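Local atomic coordinates of ferredoxin (PDB entry 3LMF), a protein that is of unknown function but, as a cysteine-rich four-helix bundle of the Csp family, probably stores or binds copper(I) ions through its thiols. Residues Ala17-Met28 and Glu96-His107. Numbering follows the deposited sequence.
Sequences ACNHCYRTCLRM and ECVQTCRQCAEH
C104 meets segment 17-28 with two atoms: its CB lies 3.8 Å from CB of C21, and its SG comes within 3.6 Å of SG of C18. With SG anti to the backbone N (chi1 -179°), the thiol is directed into the bundle interior. The segment axes run roughly antiparallel (148°, 8.8 Å apart), with A17 and C104 nearest neighbours in the backbone register. CB of A17 also packs 3.7 Å from ND1 of H107, while its carbonyl O is linked through one water to OE1 of Q103 and OG1 of T100.

At the other end, E96 extends its fully stretched chain across R27, whose chain is bent at chi3. OE1 of E96 stands 3.2 Å from NH2 of R27, at the edge of the guanidinium; NH2 also gives OE2 a weak hydrogen bond that is part of the same salt bridge, with the two planes 39° apart. Between the two ends, CG2 of T24 faces CG2 of T100 tip to tip at 3.8 Å, and OG1 of T24 turns back to share the carbonyl O of H20 with the backbone N of T24. Replacing T24 by an alanine would probably open a gap against the T100 methyl and cost the H20 carbonyl its hydroxyl donor.

Inside, SG of C101 lies 3.6 Å from SG of C25 and 3.7 Å from SG of C21, and C97 continues the row beside C25. These separations exclude disulfides. Helix 70-90 adds C81 and C88 to the same core, so the clustered thiols are consistent with the copper(I)-binding interiors of Csp proteins.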
ATOM      1  N   ALA A  17     -13.028  -4.874  11.209  1.00 21.52           N
ATOM      2  CA  ALA A  17     -14.032  -4.340  10.299  1.00 24.60           C
ATOM      3  C   ALA A  17     -13.358  -3.725   9.071  1.00 23.31           C
ATOM      4  O   ALA A  17     -13.764  -3.983   7.938  1.00 26.69           O
ATOM      5  CB  ALA A  17     -14.885  -3.299  11.016  1.00 25.72           C
ATOM      6  N   CYS A  18     -12.337  -2.902   9.296  1.00 24.64           N
ATOM      7  CA  CYS A  18     -11.615  -2.290   8.189  1.00 21.07           C
ATOM      8  C   CYS A  18     -10.934  -3.373   7.350  1.00 23.89           C
ATOM      9  O   CYS A  18     -10.964  -3.321   6.120  1.00 26.07           O
ATOM     10  CB  CYS A  18     -10.555  -1.309   8.701  1.00 19.87           C
ATOM     11  SG  CYS A  18     -11.212   0.284   9.234  1.00 27.35           S
ATOM     12  N   ASN A  19     -10.324  -4.351   8.015  1.00 20.51           N
ATOM     13  CA  ASN A  19      -9.637  -5.442   7.316  1.00 20.78           C
ATOM     14  C   ASN A  19     -10.633  -6.233   6.468  1.00 19.02           C
ATOM     15  O   ASN A  19     -10.356  -6.553   5.314  1.00 26.21           O
ATOM     16  CB  ASN A  19      -8.926  -6.365   8.328  1.00 18.47           C
ATOM     17  CG  ASN A  19      -8.089  -7.467   7.661  1.00 24.31           C
ATOM     18  OD1 ASN A  19      -7.326  -7.218   6.735  1.00 31.55           O
ATOM     19  ND2 ASN A  19      -8.227  -8.687   8.155  1.00 38.99           N
ATOM     20  N   HIS A  20     -11.799  -6.528   7.031  1.00 21.57           N
ATOM     21  CA  HIS A  20     -12.819  -7.282   6.301  1.00 23.11           C
ATOM     22  C   HIS A  20     -13.351  -6.492   5.105  1.00 18.06           C
ATOM     23  O   HIS A  20     -13.471  -7.023   4.003  1.00 25.23           O
ATOM     24  CB  HIS A  20     -13.980  -7.647   7.239  1.00 26.19           C
ATOM     25  CG  HIS A  20     -15.054  -8.461   6.585  1.00 33.89           C
ATOM     26  ND1 HIS A  20     -14.870  -9.774   6.208  1.00 40.59           N
ATOM     27  CD2 HIS A  20     -16.319  -8.140   6.220  1.00 37.42           C
ATOM     28  CE1 HIS A  20     -15.973 -10.226   5.638  1.00 35.66           C
ATOM     29  NE2 HIS A  20     -16.867  -9.254   5.631  1.00 33.93           N
ATOM     30  N   CYS A  21     -13.660  -5.221   5.324  1.00 19.06           N
ATOM     31  CA  CYS A  21     -14.188  -4.367   4.263  1.00 19.63           C
ATOM     32  C   CYS A  21     -13.153  -4.123   3.175  1.00 18.27           C
ATOM     33  O   CYS A  21     -13.486  -4.027   1.987  1.00 18.00           O
ATOM     34  CB  CYS A  21     -14.661  -3.026   4.847  1.00  7.85           C
ATOM     35  SG  CYS A  21     -15.409  -1.892   3.642  1.00 23.32           S
ATOM     36  N   TYR A  22     -11.895  -4.001   3.569  1.00 20.27           N
ATOM     37  CA  TYR A  22     -10.851  -3.785   2.576  1.00 18.44           C
ATOM     38  C   TYR A  22     -10.750  -5.028   1.684  1.00 15.51           C
ATOM     39  O   TYR A  22     -10.746  -4.918   0.462  1.00 21.80           O
ATOM     40  CB  TYR A  22      -9.525  -3.452   3.280  1.00 19.61           C
ATOM     41  CG  TYR A  22      -8.300  -4.176   2.783  1.00 23.49           C
ATOM     42  CD1 TYR A  22      -7.857  -4.038   1.469  1.00 25.11           C
ATOM     43  CD2 TYR A  22      -7.549  -4.951   3.652  1.00 29.12           C
ATOM     44  CE1 TYR A  22      -6.687  -4.655   1.041  1.00 28.38           C
ATOM     45  CE2 TYR A  22      -6.386  -5.568   3.241  1.00 30.32           C
ATOM     46  CZ  TYR A  22      -5.955  -5.418   1.939  1.00 33.37           C
ATOM     47  OH  TYR A  22      -4.777  -6.011   1.556  1.00 37.68           O
ATOM     48  N   ARG A  23     -10.708  -6.208   2.288  1.00 15.42           N
ATOM     49  CA  ARG A  23     -10.623  -7.433   1.509  1.00 20.03           C
ATOM     50  C   ARG A  23     -11.816  -7.605   0.567  1.00 20.19           C
ATOM     51  O   ARG A  23     -11.649  -7.949  -0.604  1.00 20.63           O
ATOM     52  CB  ARG A  23     -10.504  -8.640   2.441  1.00 15.95           C
ATOM     53  CG  ARG A  23      -9.139  -8.723   3.098  1.00 18.12           C
ATOM     54  CD  ARG A  23      -9.068  -9.816   4.129  1.00 24.43           C
ATOM     55  NE  ARG A  23      -9.518 -11.092   3.601  1.00 31.92           N
ATOM     56  CZ  ARG A  23      -9.336 -12.257   4.211  1.00 34.91           C
ATOM     57  NH1 ARG A  23      -9.793 -13.373   3.656  1.00 31.39           N
ATOM     58  NH2 ARG A  23      -8.687 -12.308   5.365  1.00 32.05           N
ATOM     59  N   THR A  24     -13.010  -7.352   1.087  1.00 22.17           N
ATOM     60  CA  THR A  24     -14.244  -7.468   0.321  1.00 14.92           C
ATOM     61  C   THR A  24     -14.298  -6.481  -0.847  1.00 20.75           C
ATOM     62  O   THR A  24     -14.631  -6.859  -1.964  1.00 28.26           O
ATOM     63  CB  THR A  24     -15.475  -7.244   1.237  1.00 21.92           C
ATOM     64  OG1 THR A  24     -15.466  -8.219   2.287  1.00 24.18           O
ATOM     65  CG2 THR A  24     -16.781  -7.372   0.452  1.00 21.94           C
ATOM     66  N   CYS A  25     -13.975  -5.217  -0.611  1.00 20.90           N
ATOM     67  CA  CYS A  25     -14.030  -4.265  -1.705  1.00 22.72           C
ATOM     68  C   CYS A  25     -13.043  -4.593  -2.822  1.00 23.00           C
ATOM     69  O   CYS A  25     -13.413  -4.565  -3.997  1.00 21.63           O
ATOM     70  CB  CYS A  25     -13.830  -2.841  -1.177  1.00 21.54           C
ATOM     71  SG  CYS A  25     -15.271  -2.277  -0.174  1.00 29.94           S
ATOM     72  N   LEU A  26     -11.804  -4.925  -2.465  1.00 20.79           N
ATOM     73  CA  LEU A  26     -10.791  -5.261  -3.470  1.00 23.43           C
ATOM     74  C   LEU A  26     -11.198  -6.509  -4.259  1.00 20.18           C
ATOM     75  O   LEU A  26     -11.154  -6.521  -5.491  1.00 21.63           O
ATOM     76  CB  LEU A  26      -9.431  -5.524  -2.805  1.00 18.49           C
ATOM     77  CG  LEU A  26      -8.159  -5.039  -3.513  1.00 28.92           C
ATOM     78  CD1 LEU A  26      -6.961  -5.861  -3.011  1.00 23.83           C
ATOM     79  CD2 LEU A  26      -8.289  -5.178  -5.021  1.00 17.98           C
ATOM     80  N   ARG A  27     -11.591  -7.554  -3.538  1.00 19.52           N
ATOM     81  CA  ARG A  27     -11.984  -8.810  -4.160  1.00 25.80           C
ATOM     82  C   ARG A  27     -13.141  -8.668  -5.139  1.00 25.66           C
ATOM     83  O   ARG A  27     -13.051  -9.082  -6.297  1.00 25.71           O
ATOM     84  CB  ARG A  27     -12.349  -9.841  -3.086  1.00 31.65           C
ATOM     85  CG  ARG A  27     -12.900 -11.153  -3.642  1.00 44.25           C
ATOM     86  CD  ARG A  27     -13.027 -12.209  -2.550  1.00 40.43           C
ATOM     87  NE  ARG A  27     -13.943 -11.816  -1.477  1.00 38.48           N
ATOM     88  CZ  ARG A  27     -15.268 -11.784  -1.591  1.00 46.62           C
ATOM     89  NH1 ARG A  27     -15.849 -12.120  -2.736  1.00 36.90           N
ATOM     90  NH2 ARG A  27     -16.015 -11.423  -0.555  1.00 43.74           N
HETATM   91  N   MSE A  28     -14.226  -8.069  -4.679  1.00 22.07           N
HETATM   92  CA  MSE A  28     -15.396  -7.911  -5.527  1.00 35.30           C
HETATM   93  C   MSE A  28     -15.164  -7.014  -6.734  1.00 29.17           C
HETATM   94  O   MSE A  28     -15.641  -7.309  -7.834  1.00 31.84           O
HETATM   95  CB  MSE A  28     -16.563  -7.410  -4.687  1.00 30.70           C
HETATM   96  CG  MSE A  28     -16.797  -8.310  -3.498  1.00 44.68           C
HETATM   97 SE   MSE A  28     -18.635  -8.457  -3.027  1.00 62.71          SE
HETATM   98  CE  MSE A  28     -19.112  -9.873  -4.263  1.00 62.24           C
ATOM     99  N   GLU A  96     -23.060  -8.441  -0.145  1.00 35.37           N
ATOM    100  CA  GLU A  96     -21.981  -8.587   0.820  1.00 38.82           C
ATOM    101  C   GLU A  96     -21.181  -7.293   0.997  1.00 37.71           C
ATOM    102  O   GLU A  96     -20.707  -6.993   2.093  1.00 34.87           O
ATOM    103  CB  GLU A  96     -21.049  -9.719   0.386  1.00 47.61           C
ATOM    104  CG  GLU A  96     -19.983 -10.065   1.410  1.00 59.51           C
ATOM    105  CD  GLU A  96     -19.101 -11.217   0.966  1.00 67.10           C
ATOM    106  OE1 GLU A  96     -18.183 -11.585   1.733  1.00 58.09           O
ATOM    107  OE2 GLU A  96     -19.328 -11.747  -0.146  1.00 63.15           O
ATOM    108  N   CYS A  97     -21.040  -6.529  -0.081  1.00 31.77           N
ATOM    109  CA  CYS A  97     -20.285  -5.285  -0.032  1.00 33.06           C
ATOM    110  C   CYS A  97     -21.036  -4.185   0.716  1.00 33.70           C
ATOM    111  O   CYS A  97     -20.438  -3.428   1.483  1.00 32.44           O
ATOM    112  CB  CYS A  97     -19.946  -4.823  -1.449  1.00 35.73           C
ATOM    113  SG  CYS A  97     -18.625  -3.601  -1.519  1.00 37.76           S
ATOM    114  N   VAL A  98     -22.344  -4.094   0.490  1.00 31.53           N
ATOM    115  CA  VAL A  98     -23.162  -3.096   1.169  1.00 28.63           C
ATOM    116  C   VAL A  98     -23.033  -3.303   2.677  1.00 27.84           C
ATOM    117  O   VAL A  98     -22.774  -2.362   3.425  1.00 32.84           O
ATOM    118  CB  VAL A  98     -24.662  -3.224   0.788  1.00 32.73           C
ATOM    119  CG1 VAL A  98     -25.479  -2.197   1.556  1.00 26.17           C
ATOM    120  CG2 VAL A  98     -24.848  -3.030  -0.711  1.00 26.58           C
ATOM    121  N   GLN A  99     -23.200  -4.550   3.107  1.00 26.66           N
ATOM    122  CA  GLN A  99     -23.123  -4.928   4.515  1.00 30.80           C
ATOM    123  C   GLN A  99     -21.806  -4.549   5.193  1.00 33.88           C
ATOM    124  O   GLN A  99     -21.799  -3.907   6.247  1.00 33.19           O
ATOM    125  CB  GLN A  99     -23.329  -6.438   4.648  1.00 39.65           C
ATOM    126  CG  GLN A  99     -23.114  -6.987   6.050  1.00 54.53           C
ATOM    127  CD  GLN A  99     -24.407  -7.168   6.824  1.00 65.94           C
ATOM    128  OE1 GLN A  99     -25.140  -6.207   7.072  1.00 71.23           O
ATOM    129  NE2 GLN A  99     -24.699  -8.412   7.206  1.00 70.78           N
ATOM    130  N   THR A 100     -20.696  -4.956   4.586  1.00 31.51           N
ATOM    131  CA  THR A 100     -19.386  -4.684   5.158  1.00 27.21           C
ATOM    132  C   THR A 100     -19.043  -3.194   5.158  1.00 23.29           C
ATOM    133  O   THR A 100     -18.417  -2.705   6.091  1.00 24.39           O
ATOM    134  CB  THR A 100     -18.280  -5.482   4.423  1.00 30.84           C
ATOM    135  OG1 THR A 100     -17.060  -5.395   5.169  1.00 39.57           O
ATOM    136  CG2 THR A 100     -18.054  -4.936   3.017  1.00 24.87           C
ATOM    137  N   CYS A 101     -19.461  -2.471   4.126  1.00 19.38           N
ATOM    138  CA  CYS A 101     -19.178  -1.048   4.074  1.00 18.83           C
ATOM    139  C   CYS A 101     -19.942  -0.281   5.153  1.00 24.58           C
ATOM    140  O   CYS A 101     -19.432   0.707   5.679  1.00 27.83           O
ATOM    141  CB  CYS A 101     -19.493  -0.479   2.689  1.00 18.66           C
ATOM    142  SG  CYS A 101     -18.222  -0.854   1.429  1.00 28.67           S
ATOM    143  N   ARG A 102     -21.151  -0.730   5.490  1.00 26.52           N
ATOM    144  CA  ARG A 102     -21.948  -0.072   6.529  1.00 28.45           C
ATOM    145  C   ARG A 102     -21.353  -0.308   7.911  1.00 25.61           C
ATOM    146  O   ARG A 102     -21.280   0.614   8.732  1.00 35.09           O
ATOM    147  CB  ARG A 102     -23.391  -0.590   6.522  1.00 29.90           C
ATOM    148  CG  ARG A 102     -24.229  -0.121   5.347  1.00 30.31           C
ATOM    149  CD  ARG A 102     -25.576  -0.830   5.323  1.00 37.26           C
ATOM    150  NE  ARG A 102     -26.418  -0.349   4.229  1.00 48.21           N
ATOM    151  CZ  ARG A 102     -27.589  -0.881   3.899  1.00 41.34           C
ATOM    152  NH1 ARG A 102     -28.284  -0.381   2.887  1.00 34.17           N
ATOM    153  NH2 ARG A 102     -28.059  -1.918   4.578  1.00 29.31           N
ATOM    154  N   GLN A 103     -20.945  -1.548   8.167  1.00 28.27           N
ATOM    155  CA  GLN A 103     -20.351  -1.923   9.446  1.00 31.00           C
ATOM    156  C   GLN A 103     -19.046  -1.167   9.660  1.00 28.78           C
ATOM    157  O   GLN A 103     -18.850  -0.537  10.694  1.00 33.36           O
ATOM    158  CB  GLN A 103     -20.071  -3.430   9.498  1.00 40.09           C
ATOM    159  CG  GLN A 103     -19.313  -3.866  10.760  1.00 61.17           C
ATOM    160  CD  GLN A 103     -18.825  -5.315  10.717  1.00 71.28           C
ATOM    161  OE1 GLN A 103     -18.040  -5.700   9.838  1.00 67.11           O
ATOM    162  NE2 GLN A 103     -19.280  -6.123  11.681  1.00 65.13           N
ATOM    163  N   CYS A 104     -18.157  -1.226   8.676  1.00 26.54           N
ATOM    164  CA  CYS A 104     -16.886  -0.541   8.795  1.00 21.31           C
ATOM    165  C   CYS A 104     -17.083   0.944   9.072  1.00 15.06           C
ATOM    166  O   CYS A 104     -16.411   1.514   9.920  1.00 13.86           O
ATOM    167  CB  CYS A 104     -16.062  -0.755   7.520  1.00 19.77           C
ATOM    168  SG  CYS A 104     -14.426   0.014   7.537  1.00 26.77           S
ATOM    169  N   ALA A 105     -18.013   1.565   8.354  1.00 25.51           N
ATOM    170  CA  ALA A 105     -18.300   2.994   8.519  1.00 27.64           C
ATOM    171  C   ALA A 105     -18.729   3.324   9.952  1.00 25.12           C
ATOM    172  O   ALA A 105     -18.368   4.370  10.497  1.00 23.01           O
ATOM    173  CB  ALA A 105     -19.388   3.432   7.543  1.00 25.70           C
ATOM    174  N   GLU A 106     -19.500   2.424  10.550  1.00 26.44           N
ATOM    175  CA  GLU A 106     -19.973   2.595  11.917  1.00 25.62           C
ATOM    176  C   GLU A 106     -18.811   2.512  12.906  1.00 26.37           C
ATOM    177  O   GLU A 106     -18.689   3.355  13.798  1.00 25.39           O
ATOM    178  CB  GLU A 106     -21.031   1.531  12.248  1.00 26.03           C
ATOM    179  CG  GLU A 106     -21.443   1.504  13.715  1.00 38.48           C
ATOM    180  CD  GLU A 106     -22.512   0.462  14.026  1.00 50.89           C
ATOM    181  OE1 GLU A 106     -22.757   0.225  15.231  1.00 59.42           O
ATOM    182  OE2 GLU A 106     -23.114  -0.109  13.085  1.00 44.35           O
ATOM    183  N   HIS A 107     -17.959   1.501  12.763  1.00 23.97           N
ATOM    184  CA  HIS A 107     -16.816   1.382  13.669  1.00 24.54           C
ATOM    185  C   HIS A 107     -15.856   2.546  13.486  1.00 21.61           C
ATOM    186  O   HIS A 107     -15.312   3.061  14.455  1.00 25.09           O
ATOM    187  CB  HIS A 107     -16.052   0.073  13.449  1.00 23.87           C
ATOM    188  CG  HIS A 107     -16.774  -1.133  13.947  1.00 33.20           C
ATOM    189  ND1 HIS A 107     -17.537  -1.933  13.126  1.00 35.21           N
ATOM    190  CD2 HIS A 107     -16.883  -1.655  15.191  1.00 36.79           C
ATOM    191  CE1 HIS A 107     -18.084  -2.899  13.842  1.00 33.46           C
ATOM    192  NE2 HIS A 107     -17.704  -2.753  15.098  1.00 37.31           N
TER
HETATM  193  O   HOH W   1     -16.484  -4.309   8.102  1.00 42.50           O